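Local coordinates for protein neurotoxin (Clostridium botulinum, PDB 2QN0) that probably cleaves SNARE proteins with dual substrate specificity, as the zinc-dependent light-chain protease of type C1 botulinum neurotoxin, at residues R96-R109 against E353-Y367. Residues are numbered along the deposited sequence; the frame is centred on the assembly and turned at random.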
loop_
_atom_site.group_PDB
_atom_site.type_symbol
_atom_site.label_atom_id
_atom_site.label_comp_id
_atom_site.label_asym_id
_atom_site.label_seq_id
_atom_site.Cartn_x
_atom_site.Cartn_y
_atom_site.Cartn_z
ATOM N N ARG A 96 9.596 2.108 -11.768
ATOM C CA ARG A 96 9.051 3.351 -12.302
ATOM C C ARG A 96 8.805 4.332 -11.160
ATOM O O ARG A 96 9.084 5.522 -11.282
ATOM C CB ARG A 96 7.753 3.084 -13.077
ATOM C CG ARG A 96 7.113 4.335 -13.678
ATOM C CD ARG A 96 6.186 3.966 -14.831
ATOM N NE ARG A 96 5.173 4.986 -15.108
ATOM C CZ ARG A 96 5.428 6.239 -15.473
ATOM N NH1 ARG A 96 6.678 6.660 -15.612
ATOM N NH2 ARG A 96 4.421 7.075 -15.704
ATOM N N ILE A 97 8.292 3.831 -10.044
ATOM C CA ILE A 97 8.052 4.689 -8.891
ATOM C C ILE A 97 9.393 5.279 -8.451
ATOM O O ILE A 97 9.498 6.465 -8.136
ATOM C CB ILE A 97 7.429 3.882 -7.723
ATOM C CG1 ILE A 97 5.998 3.476 -8.087
ATOM C CG2 ILE A 97 7.438 4.715 -6.436
ATOM C CD1 ILE A 97 5.362 2.489 -7.117
ATOM N N ASN A 98 10.421 4.435 -8.467
ATOM C CA ASN A 98 11.769 4.811 -8.055
ATOM C C ASN A 98 12.474 5.767 -9.017
ATOM O O ASN A 98 13.553 6.274 -8.706
ATOM C CB ASN A 98 12.607 3.535 -7.885
ATOM C CG ASN A 98 13.853 3.753 -7.049
ATOM O OD1 ASN A 98 13.829 4.476 -6.053
ATOM N ND2 ASN A 98 14.946 3.101 -7.436
ATOM N N SER A 99 11.868 6.022 -10.175
ATOM C CA SER A 99 12.477 6.905 -11.167
ATOM C C SER A 99 12.356 8.396 -10.844
ATOM O O SER A 99 13.029 9.217 -11.467
ATOM C CB SER A 99 11.900 6.625 -12.563
ATOM O OG SER A 99 10.567 7.099 -12.691
ATOM N N ARG A 100 11.493 8.751 -9.890
ATOM C CA ARG A 100 11.336 10.148 -9.476
ATOM C C ARG A 100 11.741 10.246 -8.008
ATOM O O ARG A 100 11.551 9.303 -7.242
ATOM C CB ARG A 100 9.887 10.630 -9.631
ATOM C CG ARG A 100 9.294 10.439 -11.019
ATOM C CD ARG A 100 10.187 10.978 -12.104
ATOM N NE ARG A 100 9.743 10.544 -13.424
ATOM C CZ ARG A 100 8.779 11.125 -14.129
ATOM N NH1 ARG A 100 8.145 12.186 -13.645
ATOM N NH2 ARG A 100 8.453 10.645 -15.324
ATOM N N GLU A 101 12.282 11.393 -7.613
ATOM C CA GLU A 101 12.738 11.573 -6.241
ATOM C C GLU A 101 11.704 11.284 -5.159
ATOM O O GLU A 101 12.028 10.666 -4.145
ATOM C CB GLU A 101 13.287 12.989 -6.048
ATOM C CG GLU A 101 14.449 13.323 -6.967
ATOM C CD GLU A 101 15.175 14.587 -6.553
ATOM O OE1 GLU A 101 14.506 15.624 -6.357
ATOM O OE2 GLU A 101 16.418 14.544 -6.428
ATOM N N ILE A 102 10.467 11.725 -5.354
ATOM C CA ILE A 102 9.457 11.491 -4.330
ATOM C C ILE A 102 9.171 9.999 -4.176
ATOM O O ILE A 102 8.948 9.517 -3.065
ATOM C CB ILE A 102 8.149 12.268 -4.628
ATOM C CG1 ILE A 102 7.267 12.275 -3.375
ATOM C CG2 ILE A 102 7.410 11.650 -5.814
ATOM C CD1 ILE A 102 6.113 13.259 -3.442
ATOM N N GLY A 103 9.202 9.269 -5.289
ATOM C CA GLY A 103 8.962 7.838 -5.242
ATOM C C GLY A 103 10.125 7.120 -4.582
ATOM O O GLY A 103 9.939 6.141 -3.862
ATOM N N GLU A 104 11.338 7.598 -4.835
ATOM C CA GLU A 104 12.515 6.993 -4.225
ATOM C C GLU A 104 12.429 7.174 -2.710
ATOM O O GLU A 104 12.755 6.264 -1.947
ATOM C CB GLU A 104 13.792 7.652 -4.756
ATOM C CG GLU A 104 15.065 7.000 -4.241
ATOM C CD GLU A 104 16.320 7.709 -4.713
ATOM O OE1 GLU A 104 16.427 7.986 -5.926
ATOM O OE2 GLU A 104 17.200 7.984 -3.870
ATOM N N GLU A 105 11.979 8.348 -2.275
ATOM C CA GLU A 105 11.855 8.629 -0.845
ATOM C C GLU A 105 10.751 7.773 -0.228
ATOM O O GLU A 105 10.895 7.268 0.886
ATOM C CB GLU A 105 11.562 10.117 -0.619
ATOM C CG GLU A 105 11.504 10.544 0.846
ATOM C CD GLU A 105 12.801 10.274 1.602
ATOM O OE1 GLU A 105 13.888 10.417 1.002
ATOM O OE2 GLU A 105 12.732 9.934 2.803
ATOM N N LEU A 106 9.646 7.615 -0.953
ATOM C CA LEU A 106 8.531 6.798 -0.478
ATOM C C LEU A 106 9.016 5.367 -0.245
ATOM O O LEU A 106 8.773 4.774 0.810
ATOM C CB LEU A 106 7.401 6.801 -1.516
ATOM C CG LEU A 106 6.189 5.902 -1.259
ATOM C CD1 LEU A 106 5.468 6.346 0.017
ATOM C CD2 LEU A 106 5.252 5.973 -2.455
ATOM N N ILE A 107 9.714 4.816 -1.232
ATOM C CA ILE A 107 10.233 3.456 -1.120
ATOM C C ILE A 107 11.276 3.354 -0.009
ATOM O O ILE A 107 11.296 2.389 0.758
ATOM C CB ILE A 107 10.854 2.995 -2.461
ATOM C CG1 ILE A 107 9.761 2.932 -3.532
ATOM C CG2 ILE A 107 11.510 1.626 -2.297
ATOM C CD1 ILE A 107 10.277 2.695 -4.948
ATOM N N TYR A 108 12.145 4.354 0.080
ATOM C CA TYR A 108 13.179 4.360 1.105
ATOM C C TYR A 108 12.559 4.286 2.498
ATOM O O TYR A 108 12.949 3.462 3.326
ATOM C CB TYR A 108 14.026 5.629 0.998
ATOM C CG TYR A 108 15.025 5.773 2.122
ATOM C CD1 TYR A 108 16.194 5.014 2.146
ATOM C CD2 TYR A 108 14.773 6.629 3.195
ATOM C CE1 TYR A 108 17.090 5.103 3.215
ATOM C CE2 TYR A 108 15.659 6.724 4.266
ATOM C CZ TYR A 108 16.813 5.958 4.268
ATOM O OH TYR A 108 17.685 6.041 5.331
ATOM N N ARG A 109 11.586 5.151 2.761
ATOM C CA ARG A 109 10.952 5.163 4.073
ATOM C C ARG A 109 10.243 3.856 4.400
ATOM O O ARG A 109 10.441 3.288 5.473
ATOM C CB ARG A 109 9.976 6.339 4.175
ATOM C CG ARG A 109 10.668 7.684 4.009
ATOM C CD ARG A 109 9.750 8.847 4.328
ATOM N NE ARG A 109 10.383 10.115 3.975
ATOM C CZ ARG A 109 9.915 11.311 4.314
ATOM N NH1 ARG A 109 8.802 11.416 5.026
ATOM N NH2 ARG A 109 10.558 12.405 3.926
ATOM N N GLU A 353 4.067 16.062 5.696
ATOM C CA GLU A 353 4.637 15.265 4.612
ATOM C C GLU A 353 3.810 14.008 4.376
ATOM O O GLU A 353 3.410 13.708 3.251
ATOM C CB GLU A 353 6.064 14.836 4.956
ATOM C CG GLU A 353 7.133 15.874 4.701
ATOM C CD GLU A 353 8.490 15.418 5.195
ATOM O OE1 GLU A 353 8.781 14.205 5.087
ATOM O OE2 GLU A 353 9.263 16.268 5.684
ATOM N N LEU A 354 3.565 13.274 5.455
ATOM C CA LEU A 354 2.825 12.017 5.396
ATOM C C LEU A 354 1.374 12.107 4.943
ATOM O O LEU A 354 0.846 11.151 4.376
ATOM C CB LEU A 354 2.866 11.333 6.766
ATOM C CG LEU A 354 4.259 10.996 7.299
ATOM C CD1 LEU A 354 4.143 10.433 8.703
ATOM C CD2 LEU A 354 4.932 9.987 6.364
ATOM N N THR A 355 0.733 13.248 5.182
ATOM C CA THR A 355 -0.675 13.408 4.831
ATOM C C THR A 355 -0.999 14.343 3.674
ATOM O O THR A 355 -2.091 14.263 3.107
ATOM C CB THR A 355 -1.488 13.894 6.050
ATOM O OG1 THR A 355 -0.945 15.136 6.518
ATOM C CG2 THR A 355 -1.439 12.867 7.170
ATOM N N GLN A 356 -0.073 15.226 3.320
ATOM C CA GLN A 356 -0.338 16.166 2.241
ATOM C C GLN A 356 0.667 16.220 1.098
ATOM O O GLN A 356 0.362 16.772 0.043
ATOM C CB GLN A 356 -0.553 17.564 2.833
ATOM C CG GLN A 356 -1.780 17.616 3.734
ATOM C CD GLN A 356 -2.198 19.024 4.102
ATOM O OE1 GLN A 356 -2.087 19.946 3.297
ATOM N NE2 GLN A 356 -2.705 19.192 5.318
ATOM N N ILE A 357 1.855 15.650 1.290
ATOM C CA ILE A 357 2.861 15.643 0.230
ATOM C C ILE A 357 2.914 14.270 -0.448
ATOM O O ILE A 357 2.938 14.170 -1.675
ATOM C CB ILE A 357 4.248 16.007 0.782
ATOM C CG1 ILE A 357 4.215 17.434 1.338
ATOM C CG2 ILE A 357 5.297 15.889 -0.320
ATOM C CD1 ILE A 357 5.544 17.922 1.880
ATOM N N PHE A 358 2.939 13.214 0.356
ATOM C CA PHE A 358 2.940 11.856 -0.176
ATOM C C PHE A 358 1.481 11.489 -0.431
ATOM O O PHE A 358 0.863 10.769 0.359
ATOM C CB PHE A 358 3.562 10.893 0.837
ATOM C CG PHE A 358 5.063 10.982 0.911
ATOM C CD1 PHE A 358 5.854 10.444 -0.100
ATOM C CD2 PHE A 358 5.685 11.620 1.977
ATOM C CE1 PHE A 358 7.244 10.540 -0.050
ATOM C CE2 PHE A 358 7.077 11.724 2.038
ATOM C CZ PHE A 358 7.857 11.182 1.020
ATOM N N THR A 359 0.936 12.002 -1.535
ATOM C CA THR A 359 -0.458 11.760 -1.902
ATOM C C THR A 359 -0.584 11.428 -3.387
ATOM O O THR A 359 0.234 11.856 -4.199
ATOM C CB THR A 359 -1.336 13.007 -1.643
ATOM O OG1 THR A 359 -0.939 14.058 -2.535
ATOM C CG2 THR A 359 -1.181 13.486 -0.200
ATOM N N GLU A 360 -1.621 10.671 -3.732
ATOM C CA GLU A 360 -1.870 10.288 -5.123
ATOM C C GLU A 360 -1.960 11.528 -6.018
ATOM O O GLU A 360 -1.376 11.581 -7.106
ATOM C CB GLU A 360 -3.181 9.509 -5.217
ATOM C CG GLU A 360 -3.499 8.986 -6.613
ATOM C CD GLU A 360 -4.894 8.401 -6.705
ATOM O OE1 GLU A 360 -5.319 7.728 -5.741
ATOM O OE2 GLU A 360 -5.561 8.602 -7.745
ATOM N N PHE A 361 -2.712 12.516 -5.547
ATOM C CA PHE A 361 -2.915 13.771 -6.262
ATOM C C PHE A 361 -1.585 14.442 -6.611
ATOM O O PHE A 361 -1.398 14.939 -7.722
ATOM C CB PHE A 361 -3.753 14.718 -5.397
ATOM C CG PHE A 361 -4.204 15.957 -6.115
ATOM C CD1 PHE A 361 -5.340 15.937 -6.919
ATOM C CD2 PHE A 361 -3.486 17.142 -5.999
ATOM C CE1 PHE A 361 -5.756 17.082 -7.597
ATOM C CE2 PHE A 361 -3.893 18.291 -6.673
ATOM C CZ PHE A 361 -5.030 18.259 -7.473
ATOM N N ASN A 362 -0.665 14.463 -5.652
ATOM C CA ASN A 362 0.636 15.080 -5.867
ATOM C C ASN A 362 1.472 14.229 -6.822
ATOM O O ASN A 362 2.173 14.760 -7.682
ATOM C CB ASN A 362 1.354 15.258 -4.522
ATOM C CG ASN A 362 2.546 16.194 -4.610
ATOM O OD1 ASN A 362 2.578 17.102 -5.444
ATOM N ND2 ASN A 362 3.526 15.991 -3.729
ATOM N N TYR A 363 1.388 12.908 -6.689
ATOM C CA TYR A 363 2.159 12.037 -7.578
ATOM C C TYR A 363 1.754 12.241 -9.039
ATOM O O TYR A 363 2.606 12.250 -9.925
ATOM C CB TYR A 363 1.970 10.557 -7.216
ATOM C CG TYR A 363 2.326 10.197 -5.789
ATOM C CD1 TYR A 363 3.340 10.869 -5.104
ATOM C CD2 TYR A 363 1.663 9.162 -5.131
ATOM C CE1 TYR A 363 3.681 10.518 -3.794
ATOM C CE2 TYR A 363 1.999 8.801 -3.832
ATOM C CZ TYR A 363 3.006 9.485 -3.168
ATOM O OH TYR A 363 3.332 9.127 -1.878
ATOM N N ALA A 364 0.458 12.404 -9.292
ATOM C CA ALA A 364 -0.019 12.594 -10.663
ATOM C C ALA A 364 0.678 13.779 -11.319
ATOM O O ALA A 364 1.035 13.725 -12.496
ATOM C CB ALA A 364 -1.535 12.800 -10.679
ATOM N N LYS A 365 0.871 14.850 -10.556
ATOM C CA LYS A 365 1.541 16.035 -11.076
ATOM C C LYS A 365 3.033 15.779 -11.266
ATOM O O LYS A 365 3.604 16.107 -12.307
ATOM C CB LYS A 365 1.355 17.217 -10.119
ATOM C CG LYS A 365 -0.085 17.697 -9.998
ATOM C CD LYS A 365 -0.202 18.895 -9.061
ATOM C CE LYS A 365 0.178 18.534 -7.633
ATOM N NZ LYS A 365 0.040 19.698 -6.708
ATOM N N ILE A 366 3.663 15.184 -10.260
ATOM C CA ILE A 366 5.096 14.916 -10.318
ATOM C C ILE A 366 5.514 13.940 -11.417
ATOM O O ILE A 366 6.524 14.159 -12.091
ATOM C CB ILE A 366 5.601 14.421 -8.946
ATOM C CG1 ILE A 366 5.431 15.545 -7.917
ATOM C CG2 ILE A 366 7.068 13.995 -9.040
ATOM C CD1 ILE A 366 5.734 15.132 -6.495
ATOM N N TYR A 367 4.745 12.873 -11.610
ATOM C CA TYR A 367 5.067 11.888 -12.646
ATOM C C TYR A 367 4.497 12.289 -14.003
ATOM O O TYR A 367 4.653 11.572 -14.988
ATOM C CB TYR A 367 4.547 10.507 -12.244
ATOM C CG TYR A 367 5.345 9.877 -11.121
ATOM C CD1 TYR A 367 6.290 8.883 -11.380
ATOM C CD2 TYR A 367 5.186 10.308 -9.803
ATOM C CE1 TYR A 367 7.063 8.333 -10.350
ATOM C CE2 TYR A 367 5.952 9.769 -8.770
ATOM C CZ TYR A 367 6.888 8.786 -9.050
ATOM O OH TYR A 367 7.657 8.271 -8.029
HETATM O O HOH W 1 5.605 9.547 -16.447
#
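I102 enters the hollow between I357, N362, Y363 and I366 as a knob into a hole, joining helix 101-109 to the two short helices of 353-367, 353-357 and 360-366, in the clostridial neurotoxin zinc-protease fold. With CG1 anti to the backbone N (chi1 -166°) and chi2 also extended, the side chain carries CD1 into the hollow: CD1 lies 3.6 Å from I366 CD1 and meets the Y363 ring at its edge. The other branch, CG2, packs on Y367.

Two aromatic side chains, F358 and Y367, also pack against I102. F358, centre of an inverse gamma turn, lies alongside I102 and L106, its CE1 3.8 Å from I102 CG1. F358 turns its CE2 toward one face of the R109 guanidinium, which is held by E105 at NE and by E353 OE1, which both NH1 and NH2 grip end-on, each at 2.8 Å. E353 also pairs with R331.

Beyond L106 and Y363 runs the zinc-bearing helix 223-238, where the Y363 hydroxyl bonds N232; E360 hydrogen-bonds ND1 of the zinc ligand H229, a second-shell contact to the metal site. At the other end R100 CG sits over one face of the Y367 ring, while R96 O and I97 O lie at its edge. The Y367 hydroxyl, OH, lies 3.1 Å from G103 CA and donates to I97 O at 2.6 Å, in the carbonyl plane on a lone pair.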